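Local structure of Peptide/nickel transport system substrate-binding protein (Listeria monocytogenes serotype 1/2a, 5KZT) at residues Ile275-Arg281 / Gln416-Ser421; Lys291-Lys295 / Thr486-Ala490; Val42-Gly48 / Pro164-Pro168. The protein binds peptide, probably as the extracellular substrate-binding component of an oligopeptide transport system. All coordinates share one frame; numbering follows the deposited sequence.

Contact 1 of 3, residues Ile275-Arg281 / Gln416-Ser421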
ATOM      1  N   ILE A 275       8.143  12.551   0.500  1.00 17.84           N
ATOM      2  CA  ILE A 275       8.484  13.062   1.819  1.00 18.45           C
ATOM      3  C   ILE A 275       7.190  13.501   2.508  1.00 17.66           C
ATOM      4  O   ILE A 275       6.445  14.327   1.959  1.00 17.76           O
ATOM      5  CB  ILE A 275       9.428  14.286   1.740  1.00 19.59           C
ATOM      6  CG1 ILE A 275      10.680  13.989   0.910  1.00 20.68           C
ATOM      7  CG2 ILE A 275       9.794  14.770   3.144  1.00 19.90           C
ATOM      8  CD1 ILE A 275      11.622  12.983   1.511  1.00 21.55           C
ATOM      9  N   LYS A 276       6.948  12.991   3.711  1.00 17.08           N
ATOM     10  CA  LYS A 276       5.902  13.514   4.593  1.00 17.20           C
ATOM     11  C   LYS A 276       6.442  14.549   5.585  1.00 17.30           C
ATOM     12  O   LYS A 276       7.448  14.322   6.249  1.00 17.78           O
ATOM     13  CB  LYS A 276       5.248  12.369   5.357  1.00 17.46           C
ATOM     14  CG  LYS A 276       4.439  11.434   4.480  1.00 17.44           C
ATOM     15  CD  LYS A 276       3.698  10.380   5.284  1.00 17.80           C
ATOM     16  CE  LYS A 276       2.477  10.940   5.970  1.00 17.74           C
ATOM     17  NZ  LYS A 276       1.731   9.840   6.602  1.00 18.10           N
ATOM     18  N   PHE A 277       5.740  15.667   5.711  1.00 17.08           N
ATOM     19  CA  PHE A 277       6.105  16.753   6.624  1.00 17.29           C
ATOM     20  C   PHE A 277       5.135  16.773   7.796  1.00 17.16           C
ATOM     21  O   PHE A 277       4.017  17.285   7.662  1.00 17.53           O
ATOM     22  CB  PHE A 277       6.011  18.082   5.883  1.00 17.47           C
ATOM     23  CG  PHE A 277       7.008  18.227   4.759  1.00 17.74           C
ATOM     24  CD1 PHE A 277       8.377  18.263   5.023  1.00 18.08           C
ATOM     25  CD2 PHE A 277       6.583  18.373   3.441  1.00 17.60           C
ATOM     26  CE1 PHE A 277       9.300  18.406   3.990  1.00 18.35           C
ATOM     27  CE2 PHE A 277       7.511  18.528   2.405  1.00 18.02           C
ATOM     28  CZ  PHE A 277       8.860  18.536   2.681  1.00 18.21           C
ATOM     29  N   ASN A 278       5.540  16.233   8.942  1.00 16.99           N
ATOM     30  CA  ASN A 278       4.674  16.258  10.122  1.00 17.08           C
ATOM     31  C   ASN A 278       4.675  17.652  10.722  1.00 17.42           C
ATOM     32  O   ASN A 278       5.721  18.157  11.147  1.00 17.33           O
ATOM     33  CB  ASN A 278       5.099  15.256  11.194  1.00 17.32           C
ATOM     34  CG  ASN A 278       4.107  15.162  12.332  1.00 17.82           C
ATOM     35  OD1 ASN A 278       2.947  15.577  12.206  1.00 17.96           O
ATOM     36  ND2 ASN A 278       4.563  14.645  13.471  1.00 18.21           N
ATOM     37  N   GLN A 279       3.493  18.239  10.783  1.00 17.32           N
ATOM     38  CA  GLN A 279       3.335  19.599  11.294  1.00 18.01           C
ATOM     39  C   GLN A 279       3.119  19.694  12.797  1.00 18.83           C
ATOM     40  O   GLN A 279       3.181  20.800  13.359  1.00 19.37           O
ATOM     41  CB  GLN A 279       2.189  20.290  10.568  1.00 18.04           C
ATOM     42  CG  GLN A 279       2.349  20.245   9.062  1.00 17.64           C
ATOM     43  CD  GLN A 279       1.423  21.185   8.329  1.00 17.95           C
ATOM     44  OE1 GLN A 279       0.956  22.178   8.888  1.00 18.88           O
ATOM     45  NE2 GLN A 279       1.182  20.900   7.051  1.00 17.48           N
ATOM     46  N   LYS A 280       2.857  18.570  13.459  1.00 19.11           N
ATOM     47  CA  LYS A 280       2.582  18.570  14.903  1.00 20.41           C
ATOM     48  C   LYS A 280       3.007  17.259  15.530  1.00 20.72           C
ATOM     49  O   LYS A 280       2.582  16.192  15.087  1.00 20.17           O
ATOM     50  CB  LYS A 280       1.093  18.786  15.165  1.00 21.00           C
ATOM     51  CG  LYS A 280       0.740  18.835  16.642  1.00 22.38           C
ATOM     52  CD  LYS A 280      -0.665  19.376  16.855  1.00 23.54           C
ATOM     53  CE  LYS A 280      -0.738  20.881  16.669  1.00 24.44           C
ATOM     54  NZ  LYS A 280      -1.954  21.420  17.342  1.00 25.55           N
ATOM     55  N   ARG A 281       3.821  17.349  16.575  1.00 21.61           N
ATOM     56  CA  ARG A 281       4.380  16.178  17.223  1.00 22.45           C
ATOM     57  C   ARG A 281       4.249  16.360  18.731  1.00 24.14           C
ATOM     58  O   ARG A 281       4.582  17.421  19.267  1.00 24.30           O
ATOM     59  CB  ARG A 281       5.838  16.040  16.815  1.00 22.47           C
ATOM     60  CG  ARG A 281       6.561  14.901  17.475  1.00 23.16           C
ATOM     61  CD  ARG A 281       7.972  14.759  16.956  1.00 23.35           C
ATOM     62  NE  ARG A 281       8.509  13.504  17.452  1.00 24.25           N
ATOM     63  CZ  ARG A 281       9.638  12.940  17.052  1.00 24.32           C
ATOM     64  NH1 ARG A 281      10.383  13.501  16.121  1.00 24.03           N
ATOM     65  NH2 ARG A 281      10.005  11.786  17.591  1.00 25.14           N
ATOM     66  N   GLN A 416       2.139  10.011  14.922  1.00 21.75           N
ATOM     67  CA  GLN A 416       2.760  11.309  14.641  1.00 22.10           C
ATOM     68  C   GLN A 416       4.037  11.576  15.426  1.00 22.96           C
ATOM     69  O   GLN A 416       4.355  12.713  15.772  1.00 23.39           O
ATOM     70  CB  GLN A 416       1.742  12.447  14.792  1.00 22.25           C
ATOM     71  CG  GLN A 416       0.970  12.633  13.516  1.00 21.68           C
ATOM     72  CD  GLN A 416      -0.091  13.680  13.597  1.00 22.04           C
ATOM     73  OE1 GLN A 416      -1.240  13.374  13.846  1.00 22.73           O
ATOM     74  NE2 GLN A 416       0.284  14.927  13.353  1.00 22.25           N
ATOM     75  N   ASP A 417       4.800  10.520  15.661  1.00 23.53           N
ATOM     76  CA  ASP A 417       6.010  10.606  16.438  1.00 24.62           C
ATOM     77  C   ASP A 417       7.171  10.591  15.457  1.00 22.87           C
ATOM     78  O   ASP A 417       7.951   9.651  15.402  1.00 23.28           O
ATOM     79  CB  ASP A 417       6.035   9.438  17.435  1.00 27.36           C
ATOM     80  CG  ASP A 417       7.002   9.638  18.563  1.00 30.65           C
ATOM     81  OD1 ASP A 417       7.215  10.793  19.022  1.00 34.60           O
ATOM     82  OD2 ASP A 417       7.549   8.613  19.037  1.00 34.05           O
ATOM     83  N   TYR A 418       7.269  11.654  14.677  1.00 21.19           N
ATOM     84  CA  TYR A 418       8.309  11.813  13.657  1.00 19.94           C
ATOM     85  C   TYR A 418       8.312  13.290  13.230  1.00 19.93           C
ATOM     86  O   TYR A 418       7.368  14.028  13.537  1.00 19.38           O
ATOM     87  CB  TYR A 418       8.066  10.856  12.457  1.00 19.04           C
ATOM     88  CG  TYR A 418       6.940  11.253  11.529  1.00 17.83           C
ATOM     89  CD1 TYR A 418       5.618  10.970  11.864  1.00 17.45           C
ATOM     90  CD2 TYR A 418       7.192  11.900  10.312  1.00 17.50           C
ATOM     91  CE1 TYR A 418       4.556  11.364  11.051  1.00 16.93           C
ATOM     92  CE2 TYR A 418       6.140  12.249   9.456  1.00 16.99           C
ATOM     93  CZ  TYR A 418       4.824  11.976   9.839  1.00 16.62           C
ATOM     94  OH  TYR A 418       3.770  12.334   9.050  1.00 16.54           O
ATOM     95  N   ASP A 419       9.378  13.741  12.578  1.00 19.72           N
ATOM     96  CA  ASP A 419       9.432  15.106  12.050  1.00 19.70           C
ATOM     97  C   ASP A 419       9.103  15.111  10.561  1.00 19.01           C
ATOM     98  O   ASP A 419       8.177  15.786  10.098  1.00 18.34           O
ATOM     99  CB  ASP A 419      10.816  15.715  12.257  1.00 20.67           C
ATOM    100  CG  ASP A 419      11.184  15.888  13.704  1.00 21.62           C
ATOM    101  OD1 ASP A 419      10.294  15.928  14.588  1.00 21.52           O
ATOM    102  OD2 ASP A 419      12.400  16.014  13.955  1.00 22.44           O
ATOM    103  N   PHE A 420       9.897  14.361   9.814  1.00 19.11           N
ATOM    104  CA  PHE A 420       9.640  14.107   8.414  1.00 18.70           C
ATOM    105  C   PHE A 420      10.169  12.728   8.058  1.00 18.60           C
ATOM    106  O   PHE A 420      11.015  12.187   8.779  1.00 18.66           O
ATOM    107  CB  PHE A 420      10.093  15.253   7.482  1.00 19.32           C
ATOM    108  CG  PHE A 420      11.592  15.466   7.345  1.00 20.42           C
ATOM    109  CD1 PHE A 420      12.458  15.427   8.419  1.00 21.12           C
ATOM    110  CD2 PHE A 420      12.117  15.801   6.101  1.00 20.82           C
ATOM    111  CE1 PHE A 420      13.823  15.662   8.251  1.00 22.21           C
ATOM    112  CE2 PHE A 420      13.478  16.047   5.928  1.00 21.70           C
ATOM    113  CZ  PHE A 420      14.332  15.981   7.006  1.00 22.44           C
ATOM    114  N   SER A 421       9.646  12.161   6.972  1.00 18.15           N
ATOM    115  CA  SER A 421       9.900  10.765   6.666  1.00 18.48           C
ATOM    116  C   SER A 421       9.792  10.467   5.192  1.00 18.90           C
ATOM    117  O   SER A 421       9.206  11.242   4.431  1.00 18.65           O
ATOM    118  CB  SER A 421       8.900   9.884   7.426  1.00 18.22           C
ATOM    119  OG  SER A 421       7.572  10.016   6.904  1.00 18.00           O
TER

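Contact 2 of 3, residues Lys291-Lys295 / Thr486-Ala490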
ATOM      1  N   LYS A 291       5.218  26.771   6.197  1.00 23.24           N
ATOM      2  CA  LYS A 291       5.177  26.363   4.795  1.00 23.61           C
ATOM      3  C   LYS A 291       6.479  26.637   4.087  1.00 24.01           C
ATOM      4  O   LYS A 291       6.896  25.852   3.232  1.00 23.41           O
ATOM      5  CB  LYS A 291       4.088  27.120   4.046  1.00 24.94           C
ATOM      6  CG  LYS A 291       3.689  26.478   2.720  1.00 25.23           C
ATOM      7  CD  LYS A 291       3.484  27.464   1.593  1.00 26.86           C
ATOM      8  CE  LYS A 291       2.435  28.516   1.877  1.00 27.81           C
ATOM      9  NZ  LYS A 291       1.073  28.074   1.465  1.00 28.33           N
ATOM     10  N   ASN A 292       7.099  27.784   4.393  1.00 24.58           N
ATOM     11  CA  ASN A 292       8.374  28.090   3.774  1.00 25.28           C
ATOM     12  C   ASN A 292       9.430  27.034   4.090  1.00 24.73           C
ATOM     13  O   ASN A 292      10.236  26.712   3.220  1.00 24.65           O
ATOM     14  CB  ASN A 292       8.878  29.464   4.176  1.00 26.63           C
ATOM     15  CG  ASN A 292       8.364  30.551   3.267  1.00 27.65           C
ATOM     16  OD1 ASN A 292       8.328  30.391   2.047  1.00 28.28           O
ATOM     17  ND2 ASN A 292       7.988  31.664   3.849  1.00 28.46           N
ATOM     18  N   ILE A 293       9.411  26.503   5.314  1.00 23.89           N
ATOM     19  CA  ILE A 293      10.345  25.451   5.715  1.00 23.27           C
ATOM     20  C   ILE A 293      10.064  24.140   4.958  1.00 22.69           C
ATOM     21  O   ILE A 293      11.019  23.490   4.505  1.00 22.28           O
ATOM     22  CB  ILE A 293      10.334  25.248   7.245  1.00 23.12           C
ATOM     23  CG1 ILE A 293      10.759  26.546   7.970  1.00 24.08           C
ATOM     24  CG2 ILE A 293      11.194  24.064   7.673  1.00 22.95           C
ATOM     25  CD1 ILE A 293      12.136  27.067   7.616  1.00 24.68           C
ATOM     26  N   ARG A 294       8.784  23.774   4.804  1.00 21.94           N
ATOM     27  CA  ARG A 294       8.404  22.611   3.971  1.00 21.44           C
ATOM     28  C   ARG A 294       8.930  22.763   2.533  1.00 21.66           C
ATOM     29  O   ARG A 294       9.507  21.824   1.966  1.00 20.65           O
ATOM     30  CB  ARG A 294       6.874  22.415   3.938  1.00 21.01           C
ATOM     31  CG  ARG A 294       6.271  22.072   5.296  1.00 20.68           C
ATOM     32  CD  ARG A 294       4.894  21.475   5.160  1.00 20.36           C
ATOM     33  NE  ARG A 294       3.900  22.373   4.566  1.00 20.60           N
ATOM     34  CZ  ARG A 294       3.207  23.314   5.209  1.00 21.35           C
ATOM     35  NH1 ARG A 294       3.409  23.588   6.503  1.00 21.48           N
ATOM     36  NH2 ARG A 294       2.303  24.023   4.530  1.00 22.13           N
ATOM     37  N   LYS A 295       8.717  23.957   1.972  1.00 22.74           N
ATOM     38  CA  LYS A 295       9.128  24.290   0.601  1.00 23.97           C
ATOM     39  C   LYS A 295      10.649  24.205   0.443  1.00 23.99           C
ATOM     40  O   LYS A 295      11.133  23.746  -0.584  1.00 23.65           O
ATOM     41  CB  LYS A 295       8.632  25.696   0.214  1.00 25.52           C
ATOM     42  CG  LYS A 295       8.923  26.084  -1.231  1.00 27.21           C
ATOM     43  CD  LYS A 295       8.398  27.469  -1.591  1.00 29.20           C
ATOM     44  CE  LYS A 295       6.888  27.489  -1.812  1.00 30.04           C
ATOM     45  NZ  LYS A 295       6.511  26.708  -3.023  1.00 30.88           N
ATOM     46  N   THR A 486       1.668  22.312  -5.078  1.00 20.72           N
ATOM     47  CA  THR A 486       2.130  23.658  -5.385  1.00 22.07           C
ATOM     48  C   THR A 486       1.726  24.676  -4.314  1.00 22.47           C
ATOM     49  O   THR A 486       2.569  25.439  -3.849  1.00 22.60           O
ATOM     50  CB  THR A 486       1.648  24.096  -6.777  1.00 23.07           C
ATOM     51  OG1 THR A 486       2.242  23.246  -7.765  1.00 23.26           O
ATOM     52  CG2 THR A 486       2.023  25.564  -7.075  1.00 24.15           C
ATOM     53  N   ASP A 487       0.452  24.667  -3.915  1.00 22.30           N
ATOM     54  CA  ASP A 487      -0.068  25.673  -2.983  1.00 22.84           C
ATOM     55  C   ASP A 487       0.367  25.447  -1.521  1.00 22.17           C
ATOM     56  O   ASP A 487       0.765  26.390  -0.852  1.00 22.66           O
ATOM     57  CB  ASP A 487      -1.605  25.761  -3.063  1.00 23.23           C
ATOM     58  CG  ASP A 487      -2.127  26.040  -4.483  1.00 24.46           C
ATOM     59  OD1 ASP A 487      -1.306  26.401  -5.383  1.00 25.36           O
ATOM     60  OD2 ASP A 487      -3.359  25.878  -4.702  1.00 24.89           O
ATOM     61  N   ASP A 488       0.252  24.209  -1.020  1.00 21.30           N
ATOM     62  CA  ASP A 488       0.458  23.911   0.409  1.00 20.93           C
ATOM     63  C   ASP A 488       1.755  23.184   0.742  1.00 20.01           C
ATOM     64  O   ASP A 488       2.167  23.168   1.892  1.00 20.10           O
ATOM     65  CB  ASP A 488      -0.718  23.090   0.956  1.00 20.80           C
ATOM     66  CG  ASP A 488      -2.021  23.876   1.007  1.00 21.87           C
ATOM     67  OD1 ASP A 488      -2.027  25.073   0.685  1.00 23.48           O
ATOM     68  OD2 ASP A 488      -3.074  23.316   1.371  1.00 22.36           O
ATOM     69  N   VAL A 489       2.403  22.568  -0.236  1.00 19.37           N
ATOM     70  CA  VAL A 489       3.593  21.745   0.052  1.00 18.62           C
ATOM     71  C   VAL A 489       3.323  20.771   1.228  1.00 17.97           C
ATOM     72  O   VAL A 489       4.110  20.676   2.176  1.00 18.15           O
ATOM     73  CB  VAL A 489       4.843  22.617   0.354  1.00 19.24           C
ATOM     74  CG1 VAL A 489       6.113  21.822   0.087  1.00 19.48           C
ATOM     75  CG2 VAL A 489       4.857  23.907  -0.464  1.00 20.01           C
ATOM     76  N   ALA A 490       2.182  20.079   1.178  1.00 17.23           N
ATOM     77  CA  ALA A 490       1.803  19.102   2.223  1.00 16.81           C
ATOM     78  C   ALA A 490       2.811  17.952   2.281  1.00 16.61           C
ATOM     79  O   ALA A 490       3.127  17.435   3.365  1.00 16.75           O
ATOM     80  CB  ALA A 490       0.418  18.542   1.923  1.00 16.48           C
TER

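Contact 3 of 3, residues Val42-Gly48 / Pro164-Pro168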
ATOM      1  N   VAL A  42      -1.899 -11.751   3.231  1.00 15.11           N
ATOM      2  CA  VAL A  42      -3.309 -12.113   3.313  1.00 15.30           C
ATOM      3  C   VAL A  42      -3.948 -12.347   1.934  1.00 15.02           C
ATOM      4  O   VAL A  42      -4.927 -13.102   1.825  1.00 15.36           O
ATOM      5  CB  VAL A  42      -4.171 -11.140   4.156  1.00 15.44           C
ATOM      6  CG1 VAL A  42      -3.645 -11.057   5.574  1.00 16.02           C
ATOM      7  CG2 VAL A  42      -4.271  -9.777   3.521  1.00 15.22           C
ATOM      8  N   ASN A  43      -3.409 -11.740   0.875  1.00 14.72           N
ATOM      9  CA  ASN A  43      -3.903 -12.053  -0.472  1.00 14.94           C
ATOM     10  C   ASN A  43      -3.683 -13.505  -0.929  1.00 15.45           C
ATOM     11  O   ASN A  43      -4.420 -14.003  -1.788  1.00 16.03           O
ATOM     12  CB  ASN A  43      -3.322 -11.124  -1.521  1.00 15.00           C
ATOM     13  CG  ASN A  43      -4.129 -11.142  -2.802  1.00 15.57           C
ATOM     14  OD1 ASN A  43      -5.350 -10.957  -2.773  1.00 15.79           O
ATOM     15  ND2 ASN A  43      -3.472 -11.392  -3.932  1.00 16.28           N
ATOM     16  N   GLN A  44      -2.688 -14.177  -0.366  1.00 15.19           N
ATOM     17  CA  GLN A  44      -2.430 -15.584  -0.696  1.00 15.74           C
ATOM     18  C   GLN A  44      -3.262 -16.549   0.147  1.00 16.49           C
ATOM     19  O   GLN A  44      -3.562 -17.670  -0.291  1.00 16.63           O
ATOM     20  CB  GLN A  44      -0.959 -15.935  -0.493  1.00 15.64           C
ATOM     21  CG  GLN A  44       0.041 -14.882  -0.944  1.00 15.20           C
ATOM     22  CD  GLN A  44      -0.204 -14.344  -2.343  1.00 15.02           C
ATOM     23  OE1 GLN A  44      -0.583 -15.076  -3.255  1.00 15.49           O
ATOM     24  NE2 GLN A  44       0.049 -13.061  -2.527  1.00 14.66           N
ATOM     25  N   THR A  45      -3.566 -16.121   1.372  1.00 16.59           N
ATOM     26  CA  THR A  45      -4.149 -16.985   2.400  1.00 17.31           C
ATOM     27  C   THR A  45      -5.651 -16.789   2.568  1.00 17.37           C
ATOM     28  O   THR A  45      -6.326 -17.606   3.190  1.00 17.46           O
ATOM     29  CB  THR A  45      -3.440 -16.768   3.750  1.00 17.55           C
ATOM     30  OG1 THR A  45      -3.630 -15.440   4.205  1.00 17.28           O
ATOM     31  CG2 THR A  45      -1.958 -16.977   3.618  1.00 17.82           C
ATOM     32  N   ASN A  46      -6.176 -15.708   2.004  1.00 17.17           N
ATOM     33  CA  ASN A  46      -7.587 -15.400   2.142  1.00 17.44           C
ATOM     34  C   ASN A  46      -8.108 -14.820   0.850  1.00 17.50           C
ATOM     35  O   ASN A  46      -7.334 -14.457  -0.036  1.00 17.26           O
ATOM     36  CB  ASN A  46      -7.771 -14.435   3.293  1.00 17.15           C
ATOM     37  CG  ASN A  46      -7.438 -15.073   4.625  1.00 17.83           C
ATOM     38  OD1 ASN A  46      -6.307 -14.994   5.098  1.00 18.01           O
ATOM     39  ND2 ASN A  46      -8.401 -15.766   5.201  1.00 18.32           N
ATOM     40  N   GLU A  47      -9.428 -14.747   0.744  1.00 17.55           N
ATOM     41  CA  GLU A  47     -10.045 -14.376  -0.505  1.00 17.74           C
ATOM     42  C   GLU A  47     -11.411 -13.741  -0.264  1.00 17.26           C
ATOM     43  O   GLU A  47     -12.157 -14.172   0.605  1.00 17.22           O
ATOM     44  CB  GLU A  47     -10.166 -15.622  -1.394  1.00 18.86           C
ATOM     45  CG  GLU A  47     -10.711 -15.384  -2.804  1.00 19.57           C
ATOM     46  CD  GLU A  47     -10.823 -16.677  -3.582  1.00 21.19           C
ATOM     47  OE1 GLU A  47      -9.829 -17.066  -4.250  1.00 22.22           O
ATOM     48  OE2 GLU A  47     -11.885 -17.323  -3.503  1.00 22.12           O
ATOM     49  N   GLY A  48     -11.713 -12.702  -1.045  1.00 16.84           N
ATOM     50  CA  GLY A  48     -13.009 -12.012  -0.964  1.00 16.58           C
ATOM     51  C   GLY A  48     -13.946 -12.396  -2.091  1.00 16.83           C
ATOM     52  O   GLY A  48     -13.811 -13.484  -2.692  1.00 17.30           O
ATOM     53  N   PRO A 164      -8.210  -6.631   0.561  1.00 13.53           N
ATOM     54  CA  PRO A 164      -8.322  -7.414   1.803  1.00 13.72           C
ATOM     55  C   PRO A 164      -9.278  -6.926   2.911  1.00 13.45           C
ATOM     56  O   PRO A 164      -9.855  -7.753   3.602  1.00 13.92           O
ATOM     57  CB  PRO A 164      -6.877  -7.460   2.297  1.00 13.80           C
ATOM     58  CG  PRO A 164      -6.127  -7.587   1.028  1.00 13.56           C
ATOM     59  CD  PRO A 164      -6.801  -6.570   0.129  1.00 13.63           C
ATOM     60  N   THR A 165      -9.475  -5.619   3.041  1.00 13.13           N
ATOM     61  CA  THR A 165     -10.366  -5.073   4.072  1.00 13.34           C
ATOM     62  C   THR A 165     -11.819  -5.547   3.902  1.00 13.28           C
ATOM     63  O   THR A 165     -12.578  -5.592   4.872  1.00 13.60           O
ATOM     64  CB  THR A 165     -10.332  -3.522   4.109  1.00 13.26           C
ATOM     65  OG1 THR A 165      -9.043  -3.057   3.695  1.00 13.62           O
ATOM     66  CG2 THR A 165     -10.655  -3.000   5.526  1.00 13.52           C
ATOM     67  N   PHE A 166     -12.185  -5.905   2.677  1.00 13.16           N
ATOM     68  CA  PHE A 166     -13.510  -6.407   2.324  1.00 13.37           C
ATOM     69  C   PHE A 166     -13.595  -7.950   2.288  1.00 13.77           C
ATOM     70  O   PHE A 166     -14.628  -8.495   1.941  1.00 13.75           O
ATOM     71  CB  PHE A 166     -13.910  -5.839   0.953  1.00 13.31           C
ATOM     72  CG  PHE A 166     -14.124  -4.359   0.959  1.00 13.30           C
ATOM     73  CD1 PHE A 166     -13.053  -3.481   0.972  1.00 13.26           C
ATOM     74  CD2 PHE A 166     -15.414  -3.832   0.971  1.00 13.30           C
ATOM     75  CE1 PHE A 166     -13.277  -2.091   0.992  1.00 13.22           C
ATOM     76  CE2 PHE A 166     -15.625  -2.446   0.980  1.00 13.45           C
ATOM     77  CZ  PHE A 166     -14.558  -1.595   0.998  1.00 13.12           C
ATOM     78  N   PHE A 167     -12.525  -8.651   2.666  1.00 13.82           N
ATOM     79  CA  PHE A 167     -12.559 -10.111   2.774  1.00 14.53           C
ATOM     80  C   PHE A 167     -13.434 -10.513   3.964  1.00 15.03           C
ATOM     81  O   PHE A 167     -13.521  -9.760   4.925  1.00 15.02           O
ATOM     82  CB  PHE A 167     -11.150 -10.666   2.981  1.00 14.57           C
ATOM     83  CG  PHE A 167     -10.250 -10.586   1.765  1.00 14.69           C
ATOM     84  CD1 PHE A 167     -10.644  -9.967   0.568  1.00 14.66           C
ATOM     85  CD2 PHE A 167      -8.970 -11.113   1.846  1.00 14.79           C
ATOM     86  CE1 PHE A 167      -9.789  -9.905  -0.513  1.00 15.15           C
ATOM     87  CE2 PHE A 167      -8.111 -11.061   0.762  1.00 15.24           C
ATOM     88  CZ  PHE A 167      -8.513 -10.458  -0.419  1.00 15.17           C
ATOM     89  N   PRO A 168     -14.039 -11.718   3.918  1.00 15.45           N
ATOM     90  CA  PRO A 168     -14.771 -12.254   5.062  1.00 15.90           C
ATOM     91  C   PRO A 168     -13.855 -12.693   6.204  1.00 16.30           C
ATOM     92  O   PRO A 168     -12.652 -12.911   6.000  1.00 15.77           O
ATOM     93  CB  PRO A 168     -15.513 -13.442   4.469  1.00 16.43           C
ATOM     94  CG  PRO A 168     -14.605 -13.931   3.387  1.00 16.47           C
ATOM     95  CD  PRO A 168     -13.909 -12.716   2.837  1.00 15.69           C
TER
HETATM   96  O   HOH W   1     -10.954 -13.991   4.077  1.00 26.33           O

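Contact 1 of 3, residues Ile275-Arg281 / Gln416-Ser421
Asn278 reaches from the end of strand 264-277 to Tyr418 and Gln416, in the loop that leads to strand 420-425, and its CB, ND2 and OD1 each meet a partner among Gln416-Tyr418. CG lies anti to the backbone N (chi1 -173°), which turns the side chain toward Gln416-Ser421. CB sits over one face of the Tyr418 ring, 3.8 Å from its centroid, in a CH-pi contact. Farther out, ND2 donates to Tyr418 O (2.9 Å) in a nearly straight bond that keeps close to the plane of the Asn278 amide. OD1 accepts twice: Gln416 NE2 approaches at 3.0 Å with the two amide planes 62° apart, and Lys280 N closes an Asx turn from above the carbonyl plane. Gln416 NE2 is also hydrogen-bonded to Ser449 OG.

The strands themselves are antiparallel neighbours in the large mixed sheet of this solute-binding protein. Lys276 and Ser421 form a hydrogen-bonded pair, with Lys276 N to Ser421 O at 2.9 Å; Phe277 and Phe420 follow as a non-hydrogen-bonded pair, their side chains on the face that meets helix 291-299. Ile275 CG2 touches the edge of the Phe420 ring. A further backbone bond, Asn278 N to Asp419 O, lies just past the paired strands.

Arg281 stretches out from CG to NE and lays one guanidinium face over the backbone of Asp417 and Tyr418, with Tyr418 N above its centre. NH1 reaches Asp419 OD1 at 2.9 Å within the guanidinium plane but from above the carboxylate, while NH2 makes a longer salt bridge to Asp417 OD1 (3.3 Å). Glu370 is a further salt-bridge partner of NH1, and its backbone N donates to Asp419 OD2.

Contact 2 of 3, residues Lys291-Lys295 / Thr486-Ala490
The first turn and a half of helix 291-299 faces the end of helix 471-487, where Val489 leaves helical geometry with positive phi and comes within 6.1 Å of Lys295, CA to CA. Arg294 carries most of the polar contact. A bend at chi3 (-63°) brings its guanidinium edge-on to the carbonyls of Asp488 and Val489. NH2 donates to Asp488 O at 2.8 Å in a nearly straight bond, and NE reaches the same oxygen at 3.3 Å, so NE and NH2 share the one carbonyl oxygen. NE also donates to Val489 O (2.9 Å), which it meets from above the carbonyl plane. All these bonds run close to the guanidinium plane and should resist its rotation.

An arginine here meets carbonyls at the C-terminal end of a helix, where its positive charge would be expected to offset the negative end of the helix dipole. Lys291 adds a second cation at the same end: CG passes Asp488 O, and the bent chain then brings NZ to Asp487 O (2.9 Å) in the carbonyl plane. The Asp488 carboxylate is nearby but beyond salt-bridge range of that amine; Asn452 and Tyr450 bond its OD2. Phe288 O takes Arg294 NH1, tying the guanidinium to the loop just before its own helix.

Val489 turns its branches to helix 291-299. CG1, placed anti to the backbone N, lies 3.8 Å from Arg294 C and close to Lys295 N, while CG2 comes within 4.1 Å of Lys295 NZ, where the two side chains cross at about a right angle.

Contact 3 of 3, residues Val42-Gly48 / Pro164-Pro168
The end of helix 36-45 and the extended chain after it pack on the 3-10 segment 164-166 and the two residues that follow, chiefly through the Phe167 ring. CG of Phe167 lies anti to its carbonyl carbon (chi1 -71°), sending the ring toward Val42-Gly48. Over one face lie the Glu47-Gly48 peptide atoms: Glu47 C sits above the ring centre, and Gly48 N, nearer the rim, is 3.4 Å from Phe167 CD1. The opposite face rests on CA of Pro164, from its own segment, so the ring is sandwiched between backbone atoms.

At the ring edge, Asn43 OD1 lies 4.0 Å from Phe167 CZ, while Asn43 ND2 bonds Tyr519 O. Val42 O is also near the ring plane. Asn46 CB touches Phe167 CD2 at 3.8 Å. Gly48, with no side chain, brings its backbone N and CA against CD1. The packing joins the C-terminal end of helix 36-45 to the loop between helices 157-161 and 171-177, within the lobe remote from the large mixed sheet. Helix 94-105 backs the loop, with Ser100 OG hydrogen-bonded to Phe167 O.

Prolines on both sides of Phe167 in sequence, Pro164 and Pro168, add to it. Pro164 CB touches Val42 CG2 at 3.7 Å, an apolar contact, and Pro168 CD lies 3.2 Å from Glu47 O. A water donates to Pro168 O (2.8 Å) and weakly accepts from Asn46 ND2, which also bonds Leu189 O and Asn191. The Glu47 carboxylate is bonded by Tyr214 and Trp215.

Overall arrangement
Contact 3 closes first along the chain, and the segments of contacts 1 and 2 then alternate. These two are neighbours, with centres about 13 Å apart: the Phe277 ring of contact 1 packs both on Arg294 O of helix 291-299 and on the Val489 and Ala490 carbonyls of contact 2. Strand 491-503, which follows contact 2, pairs with strand 264-277 in the large mixed sheet. Contact 3 lies on the opposite side of the chain's centre, about 31 Å and 38 Å from contacts 1 and 2 between centres. The separation is consistent with the two-lobed build of periplasmic-binding-protein folds, in which peptide is held between lobes.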